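Local coordinates for periplasmic binding protein (PDB 4PAG) that probably serves as the solute-binding subunit of an ABC transporter, of the family that captures iron complexes or vitamin B12, and holds a histidine in its pocket, at residues 130-135 and 143-148; 177-182 and 234-239; 41-46 and 69-74. One frame throughout, in Å; residues are numbered along the deposited sequence.

Contact 1 (130-135 and 143-148); sequences VFRYLG and RANALA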
# COMPACT_ATOMS: atom_id res chain seq x y z
N VAL A 130 13.57 2.97 3.89
CA VAL A 130 13.48 2.46 2.52
C VAL A 130 13.51 3.62 1.51
O VAL A 130 14.20 3.54 0.50
CB VAL A 130 12.25 1.56 2.32
CG1 VAL A 130 12.06 1.20 0.84
CG2 VAL A 130 12.39 0.30 3.15
N PHE A 131 12.76 4.68 1.80
CA PHE A 131 12.84 5.88 0.97
C PHE A 131 14.26 6.44 0.88
O PHE A 131 14.76 6.71 -0.21
CB PHE A 131 11.87 6.96 1.48
CG PHE A 131 10.49 6.86 0.90
CD1 PHE A 131 10.28 7.10 -0.45
CD2 PHE A 131 9.40 6.55 1.70
CE1 PHE A 131 9.01 7.03 -0.99
CE2 PHE A 131 8.13 6.47 1.16
CZ PHE A 131 7.93 6.71 -0.19
N ARG A 132 14.93 6.60 2.02
CA ARG A 132 16.31 7.10 2.02
C ARG A 132 17.26 6.19 1.20
O ARG A 132 18.10 6.67 0.44
CB ARG A 132 16.83 7.26 3.45
CG ARG A 132 16.09 8.33 4.22
CD ARG A 132 16.71 8.63 5.58
NE ARG A 132 15.79 9.47 6.34
CZ ARG A 132 15.02 9.06 7.35
NH1 ARG A 132 15.06 7.80 7.80
NH2 ARG A 132 14.21 9.93 7.93
N TYR A 133 17.11 4.89 1.38
CA TYR A 133 17.89 3.89 0.65
C TYR A 133 17.68 4.05 -0.85
O TYR A 133 18.64 4.13 -1.60
CB TYR A 133 17.48 2.49 1.10
CG TYR A 133 18.20 1.36 0.42
CD1 TYR A 133 19.49 1.01 0.78
CD2 TYR A 133 17.57 0.61 -0.59
CE1 TYR A 133 20.15 -0.04 0.17
CE2 TYR A 133 18.23 -0.45 -1.21
CZ TYR A 133 19.51 -0.77 -0.82
OH TYR A 133 20.18 -1.81 -1.42
N LEU A 134 16.42 4.12 -1.28
CA LEU A 134 16.13 4.29 -2.71
C LEU A 134 16.65 5.62 -3.26
O LEU A 134 17.07 5.68 -4.42
CB LEU A 134 14.63 4.12 -2.98
CG LEU A 134 14.13 2.69 -2.84
CD1 LEU A 134 12.66 2.61 -3.22
CD2 LEU A 134 14.94 1.72 -3.69
N GLY A 135 16.65 6.66 -2.44
CA GLY A 135 17.28 7.94 -2.79
C GLY A 135 18.76 7.81 -3.12
O GLY A 135 19.23 8.42 -4.08
N ARG A 143 14.98 14.58 -2.67
CA ARG A 143 13.59 14.20 -2.87
C ARG A 143 13.19 13.05 -1.95
O ARG A 143 12.20 13.15 -1.23
CB ARG A 143 13.34 13.82 -4.34
CG ARG A 143 11.98 13.21 -4.60
CD ARG A 143 10.85 14.19 -4.33
NE ARG A 143 9.54 13.61 -4.61
CZ ARG A 143 8.37 14.16 -4.28
NH1 ARG A 143 8.32 15.33 -3.64
NH2 ARG A 143 7.24 13.54 -4.59
N ALA A 144 13.96 11.96 -1.97
CA ALA A 144 13.63 10.79 -1.16
C ALA A 144 13.66 11.11 0.34
O ALA A 144 12.84 10.59 1.09
CB ALA A 144 14.57 9.64 -1.47
N ASN A 145 14.60 11.96 0.76
CA ASN A 145 14.69 12.37 2.16
C ASN A 145 13.49 13.23 2.61
O ASN A 145 13.06 13.13 3.76
CB ASN A 145 16.00 13.12 2.43
CG ASN A 145 17.23 12.21 2.31
OD1 ASN A 145 17.12 10.98 2.20
ND2 ASN A 145 18.41 12.82 2.34
N ALA A 146 12.97 14.08 1.72
CA ALA A 146 11.77 14.87 2.04
C ALA A 146 10.58 13.95 2.33
O ALA A 146 9.87 14.13 3.32
CB ALA A 146 11.44 15.83 0.91
N LEU A 147 10.39 12.95 1.47
CA LEU A 147 9.33 11.96 1.64
C LEU A 147 9.51 11.15 2.91
O LEU A 147 8.54 10.91 3.65
CB LEU A 147 9.26 11.01 0.43
CG LEU A 147 9.04 11.67 -0.93
CD1 LEU A 147 8.89 10.60 -2.01
CD2 LEU A 147 7.81 12.57 -0.91
N ALA A 148 10.75 10.73 3.17
CA ALA A 148 11.10 9.97 4.36
C ALA A 148 10.78 10.75 5.64
O ALA A 148 10.29 10.18 6.60
CB ALA A 148 12.57 9.58 4.35
O HOH W 1 18.42 9.44 0.26
O HOH W 2 14.86 12.08 5.88

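Contact 2 (177-182 and 234-239); sequences EGDFGL and NPTFYK. With HIS (histidine), chain E.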
# COMPACT_ATOMS: atom_id res chain seq x y z
N GLU A 177 -13.51 -7.75 2.10
CA GLU A 177 -12.97 -7.80 0.75
C GLU A 177 -13.92 -8.57 -0.16
O GLU A 177 -14.83 -9.26 0.31
CB GLU A 177 -11.60 -8.47 0.78
CG GLU A 177 -10.56 -7.66 1.53
CD GLU A 177 -9.22 -8.36 1.54
OE1 GLU A 177 -9.14 -9.42 2.20
OE2 GLU A 177 -8.27 -7.86 0.88
N GLY A 178 -13.70 -8.42 -1.46
CA GLY A 178 -14.53 -9.06 -2.47
C GLY A 178 -15.87 -8.39 -2.68
O GLY A 178 -16.28 -7.50 -1.93
N ASP A 179 -16.57 -8.85 -3.71
CA ASP A 179 -17.84 -8.23 -4.10
C ASP A 179 -18.95 -8.47 -3.11
O ASP A 179 -19.94 -7.76 -3.13
CB ASP A 179 -18.26 -8.74 -5.48
CG ASP A 179 -17.29 -8.33 -6.57
OD1 ASP A 179 -16.65 -7.26 -6.44
OD2 ASP A 179 -17.16 -9.09 -7.56
N PHE A 180 -18.80 -9.46 -2.24
CA PHE A 180 -19.86 -9.83 -1.32
C PHE A 180 -19.46 -9.69 0.14
O PHE A 180 -20.20 -10.08 1.03
CB PHE A 180 -20.31 -11.27 -1.62
CG PHE A 180 -20.60 -11.52 -3.08
CD1 PHE A 180 -21.85 -11.22 -3.60
CD2 PHE A 180 -19.63 -12.04 -3.92
CE1 PHE A 180 -22.13 -11.46 -4.95
CE2 PHE A 180 -19.89 -12.27 -5.26
CZ PHE A 180 -21.14 -11.97 -5.78
N GLY A 181 -18.28 -9.10 0.38
CA GLY A 181 -17.80 -8.87 1.73
C GLY A 181 -17.38 -10.13 2.48
O GLY A 181 -17.13 -10.06 3.68
N LEU A 182 -17.29 -11.26 1.78
CA LEU A 182 -17.08 -12.56 2.44
C LEU A 182 -15.65 -13.09 2.32
O LEU A 182 -15.39 -14.26 2.58
CB LEU A 182 -18.07 -13.60 1.89
CG LEU A 182 -19.57 -13.28 2.00
CD1 LEU A 182 -20.39 -14.46 1.49
CD2 LEU A 182 -19.97 -12.94 3.43
N ASN A 234 -14.35 -3.02 -1.88
CA ASN A 234 -15.09 -3.01 -3.14
C ASN A 234 -16.34 -2.12 -3.10
O ASN A 234 -17.20 -2.27 -2.22
CB ASN A 234 -15.42 -4.44 -3.58
CG ASN A 234 -14.16 -5.23 -3.99
OD1 ASN A 234 -13.03 -4.85 -3.69
ND2 ASN A 234 -14.37 -6.34 -4.71
N PRO A 235 -16.45 -1.17 -4.04
CA PRO A 235 -17.60 -0.27 -4.01
C PRO A 235 -18.95 -0.98 -4.18
O PRO A 235 -19.93 -0.50 -3.63
CB PRO A 235 -17.34 0.70 -5.17
CG PRO A 235 -16.35 0.03 -6.04
CD PRO A 235 -15.52 -0.84 -5.14
N THR A 236 -18.99 -2.11 -4.90
CA THR A 236 -20.26 -2.86 -5.03
C THR A 236 -20.72 -3.39 -3.68
O THR A 236 -21.91 -3.36 -3.36
CB THR A 236 -20.23 -4.04 -6.05
OG1 THR A 236 -19.46 -5.14 -5.53
CG2 THR A 236 -19.66 -3.60 -7.38
N PHE A 237 -19.79 -3.88 -2.87
CA PHE A 237 -20.16 -4.34 -1.55
C PHE A 237 -20.60 -3.18 -0.65
O PHE A 237 -21.56 -3.31 0.13
CB PHE A 237 -19.05 -5.13 -0.87
CG PHE A 237 -19.46 -5.63 0.47
CD1 PHE A 237 -20.55 -6.50 0.56
CD2 PHE A 237 -18.87 -5.17 1.62
CE1 PHE A 237 -20.99 -6.94 1.79
CE2 PHE A 237 -19.31 -5.61 2.86
CZ PHE A 237 -20.37 -6.49 2.94
N TYR A 238 -19.92 -2.05 -0.75
CA TYR A 238 -20.27 -0.89 0.06
C TYR A 238 -21.73 -0.46 -0.17
O TYR A 238 -22.44 -0.12 0.78
CB TYR A 238 -19.31 0.25 -0.22
CG TYR A 238 -19.62 1.51 0.54
CD1 TYR A 238 -19.24 1.66 1.87
CD2 TYR A 238 -20.31 2.54 -0.07
CE1 TYR A 238 -19.53 2.82 2.57
CE2 TYR A 238 -20.61 3.70 0.62
CZ TYR A 238 -20.22 3.83 1.94
OH TYR A 238 -20.53 5.00 2.61
N LYS A 239 -22.19 -0.51 -1.42
CA LYS A 239 -23.62 -0.28 -1.72
C LYS A 239 -24.50 -1.40 -1.17
O LYS A 239 -25.51 -1.14 -0.52
CB LYS A 239 -23.85 -0.17 -3.23
CG LYS A 239 -23.18 0.99 -3.95
CD LYS A 239 -23.41 2.32 -3.26
CE LYS A 239 -23.78 3.43 -4.24
NZ LYS A 239 -25.25 3.47 -4.46
N HIS E . -15.94 5.46 -4.32
CA HIS E . -14.51 5.10 -4.51
C HIS E . -14.39 3.73 -5.18
O HIS E . -14.06 2.70 -4.59
CB HIS E . -13.76 5.12 -3.19
CG HIS E . -14.01 6.34 -2.37
ND1 HIS E . -13.95 6.35 -1.00
CD2 HIS E . -14.33 7.61 -2.74
CE1 HIS E . -14.21 7.57 -0.55
NE2 HIS E . -14.44 8.35 -1.59
OXT HIS E . -14.65 3.65 -6.37
O HOH W 3 -15.33 -5.33 -0.36
O HOH W 4 -11.65 -6.68 -2.20

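Contact 3 (41-46 and 69-74); sequences PLIGVN and PILGGW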
# COMPACT_ATOMS: atom_id res chain seq x y z
N PRO A 41 13.02 7.54 -14.72
CA PRO A 41 13.73 6.33 -15.16
C PRO A 41 12.91 5.02 -15.22
O PRO A 41 13.46 4.00 -15.62
CB PRO A 41 14.85 6.20 -14.14
CG PRO A 41 14.30 6.80 -12.90
CD PRO A 41 13.28 7.84 -13.30
N LEU A 42 11.64 5.03 -14.84
CA LEU A 42 10.84 3.79 -14.89
C LEU A 42 10.66 3.27 -16.31
O LEU A 42 10.20 4.00 -17.18
CB LEU A 42 9.46 4.00 -14.28
CG LEU A 42 9.33 3.87 -12.77
CD1 LEU A 42 7.95 4.37 -12.35
CD2 LEU A 42 9.55 2.43 -12.32
N ILE A 43 11.01 2.01 -16.54
CA ILE A 43 10.88 1.40 -17.87
C ILE A 43 9.48 0.85 -18.15
O ILE A 43 9.14 0.57 -19.30
CB ILE A 43 11.88 0.24 -18.06
CG1 ILE A 43 11.60 -0.91 -17.09
CG2 ILE A 43 13.31 0.73 -17.88
CD1 ILE A 43 12.17 -2.25 -17.52
N GLY A 44 8.69 0.68 -17.09
CA GLY A 44 7.40 0.04 -17.18
C GLY A 44 6.71 -0.07 -15.84
O GLY A 44 7.31 0.21 -14.79
N VAL A 45 5.43 -0.47 -15.88
CA VAL A 45 4.65 -0.74 -14.67
C VAL A 45 4.38 -2.25 -14.60
O VAL A 45 4.69 -2.99 -15.55
CB VAL A 45 3.33 0.08 -14.64
CG1 VAL A 45 3.63 1.56 -14.51
CG2 VAL A 45 2.47 -0.19 -15.86
N ASN A 46 3.82 -2.70 -13.48
CA ASN A 46 3.58 -4.13 -13.26
C ASN A 46 2.17 -4.55 -13.66
O ASN A 46 1.97 -5.66 -14.14
CB ASN A 46 3.83 -4.49 -11.79
CG ASN A 46 5.16 -3.99 -11.29
OD1 ASN A 46 5.22 -3.02 -10.55
ND2 ASN A 46 6.24 -4.63 -11.74
N PRO A 69 4.48 0.94 -20.58
CA PRO A 69 3.96 -0.39 -20.88
C PRO A 69 3.95 -1.28 -19.64
O PRO A 69 4.67 -1.01 -18.68
CB PRO A 69 4.94 -0.93 -21.91
CG PRO A 69 6.23 -0.28 -21.54
CD PRO A 69 5.84 1.12 -21.14
N ILE A 70 3.11 -2.31 -19.67
CA ILE A 70 2.99 -3.26 -18.59
C ILE A 70 3.98 -4.39 -18.82
O ILE A 70 3.92 -5.05 -19.85
CB ILE A 70 1.57 -3.85 -18.54
CG1 ILE A 70 0.55 -2.73 -18.30
CG2 ILE A 70 1.48 -4.93 -17.47
CD1 ILE A 70 -0.89 -3.13 -18.54
N LEU A 71 4.86 -4.62 -17.86
CA LEU A 71 5.90 -5.65 -17.96
C LEU A 71 5.71 -6.79 -16.96
O LEU A 71 6.58 -7.66 -16.84
CB LEU A 71 7.28 -5.03 -17.76
CG LEU A 71 7.70 -3.94 -18.74
CD1 LEU A 71 9.06 -3.39 -18.34
CD2 LEU A 71 7.73 -4.45 -20.17
N GLY A 72 4.59 -6.79 -16.25
CA GLY A 72 4.32 -7.83 -15.27
C GLY A 72 5.17 -7.66 -14.02
O GLY A 72 5.87 -6.66 -13.86
N GLY A 73 5.12 -8.64 -13.14
CA GLY A 73 5.82 -8.57 -11.88
C GLY A 73 5.61 -9.80 -11.03
O GLY A 73 4.85 -10.70 -11.40
N TRP A 74 6.30 -9.83 -9.89
CA TRP A 74 6.21 -10.92 -8.93
C TRP A 74 5.29 -10.49 -7.80
O TRP A 74 5.73 -9.85 -6.84
CB TRP A 74 7.58 -11.25 -8.36
CG TRP A 74 8.57 -11.82 -9.34
CD1 TRP A 74 8.79 -13.13 -9.61
CD2 TRP A 74 9.51 -11.08 -10.14
NE1 TRP A 74 9.80 -13.27 -10.54
CE2 TRP A 74 10.26 -12.02 -10.88
CE3 TRP A 74 9.78 -9.72 -10.31
CZ2 TRP A 74 11.27 -11.65 -11.77
CZ3 TRP A 74 10.78 -9.35 -11.20
CH2 TRP A 74 11.51 -10.31 -11.92

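Contact 1 (130-135 and 143-148)
With CG beside its backbone N (chi1 -66°) and an extended chain from CG to NE, R132 lies along the flank of A148, while N145, turned about its first bond in the same sense (chi1 -67°), sends its amide back toward R132. The two helices, 127-138 and 141-163, form an antiparallel helical hairpin: the short segments run at 178° to each other, with axes 7.9 Å apart. Small residues meet where the helices come together: A144 CB rests 3.5 Å from G135 CA, where a side chain would collide with it. L147 lays its CB over one face of the F131 ring, a CH-pi contact, and its CD1 reaches CE1 of the same ring. A148 CB lies over one face of the R132 guanidinium, toward its rim, and NH1 of that group forms a salt bridge with E129. Shortening R132 to an alanine is likely to leave E129 without this charged mate and the water at N145 O without its second protein partner. Two waters finish the seam: one donates to both R132 O and N145 OD1, and the other accepts from R132 NE at 2.8 Å and donates to N145 O at 3.0 Å.

Contact 2 (177-182 and 234-239)
N234 stands at the N-cap position of helix 235-243, though its side chain makes no capping bond and turns to the loop 177-182 instead. The helix follows strand 229-232 of the parallel sheet, and the loop follows the neighbouring strand 172-176. N234 ND2 donates to D179 OD1 at 3.0 Å, in a bent bond (147° at the hydrogen) that reaches the oxygen from above the carboxylate plane; the carboxylate and amide planes are well turned from each other. That same OD1 also takes a salt bridge from K52, so two donors converge on one oxygen. The other end of the amide, OD1, accepts a hydrogen bond from a water that in turn accepts one from G178 N, and a second water joins N234 N to G178 O. P235 turns away from the loop and lines the pocket, where its CG lies 3.8 Å from the O of the bound histidine. One residue on, T236 brings OG1 to 3.6 Å from D179 O, at the exposed margin of the contact. F237 supplies the apolar part. With CG anti to the backbone N (chi1 -178°), its ring reaches the type I turn G178-G181, and G181 CA sits 3.5 Å from the ring centroid, only 3° off the normal, in a CH-pi contact. A side chain on G181 would run into the ring, and the positive phi of this residue also suits glycine. F180 O approaches the same ring obliquely, 3.3 Å from CE1, while W247 meets it edge-to-face. Y238 turns to strands 229-232 and 258-260. The chemistry thus divides between an aromatic ring pressed on glycine and a hydrated polar network; K52 is likely to stabilise the negative charge of D179.

Contact 3 (41-46 and 69-74)
V45 and I70 form a single beta bridge between two loops that otherwise lack regular structure. V45 N donates to P69 O at 3.0 Å, and V45 O accepts from L71 N at 2.8 Å in an almost straight bond, 177° at the hydrogen. G44, just before the bridge, comes close to P69, its CA 3.3 Å from P69 O, and a side chain here would strike L71. Further along, N46 extends the pairing with its side chain: ND2 donates at 3.0 Å to G72 O, which lies in the plane of the N46 amide although the donor is tilted from the carbonyl plane of G72. The same ND2 also serves G25 O and OD1 bonds to S31, so the buried amide is held at both ends. Among the apolar groups, I43 and L71 meet nearly at a right angle, their CD1 methyls a tight 3.4 Å apart. I43 CG1 lies between its backbone N and carbonyl carbon (chi1 64°), which carries CD1 toward L71. On the exposed side V45 CG2 meets I70 CG1 at 4.0 Å. The paired loops touch strand 23-25, where I43 and N46 meet Y24, and helix 82-88, where A88 and A84 meet I43 and L71.

The three contacts share no segment and none touches another. Contacts 1 and 3 are mostly buried and lie nearer each other, their centres about 21 Å apart; both draw on the surroundings of helix 28-37, which F131 packs against and whose S31 bonds to N46. Contact 2 is partly exposed, its centre about 35 Å from that of contact 1 on the opposite side of the chain's centre, and alone includes a residue of the histidine pocket. Chemistry follows place: contact 1 joins helices through side chains and bridging waters without a direct hydrogen bond, contact 3 relies on direct backbone and amide bonds, and contact 2 combines a charged, hydrated side with an aromatic one.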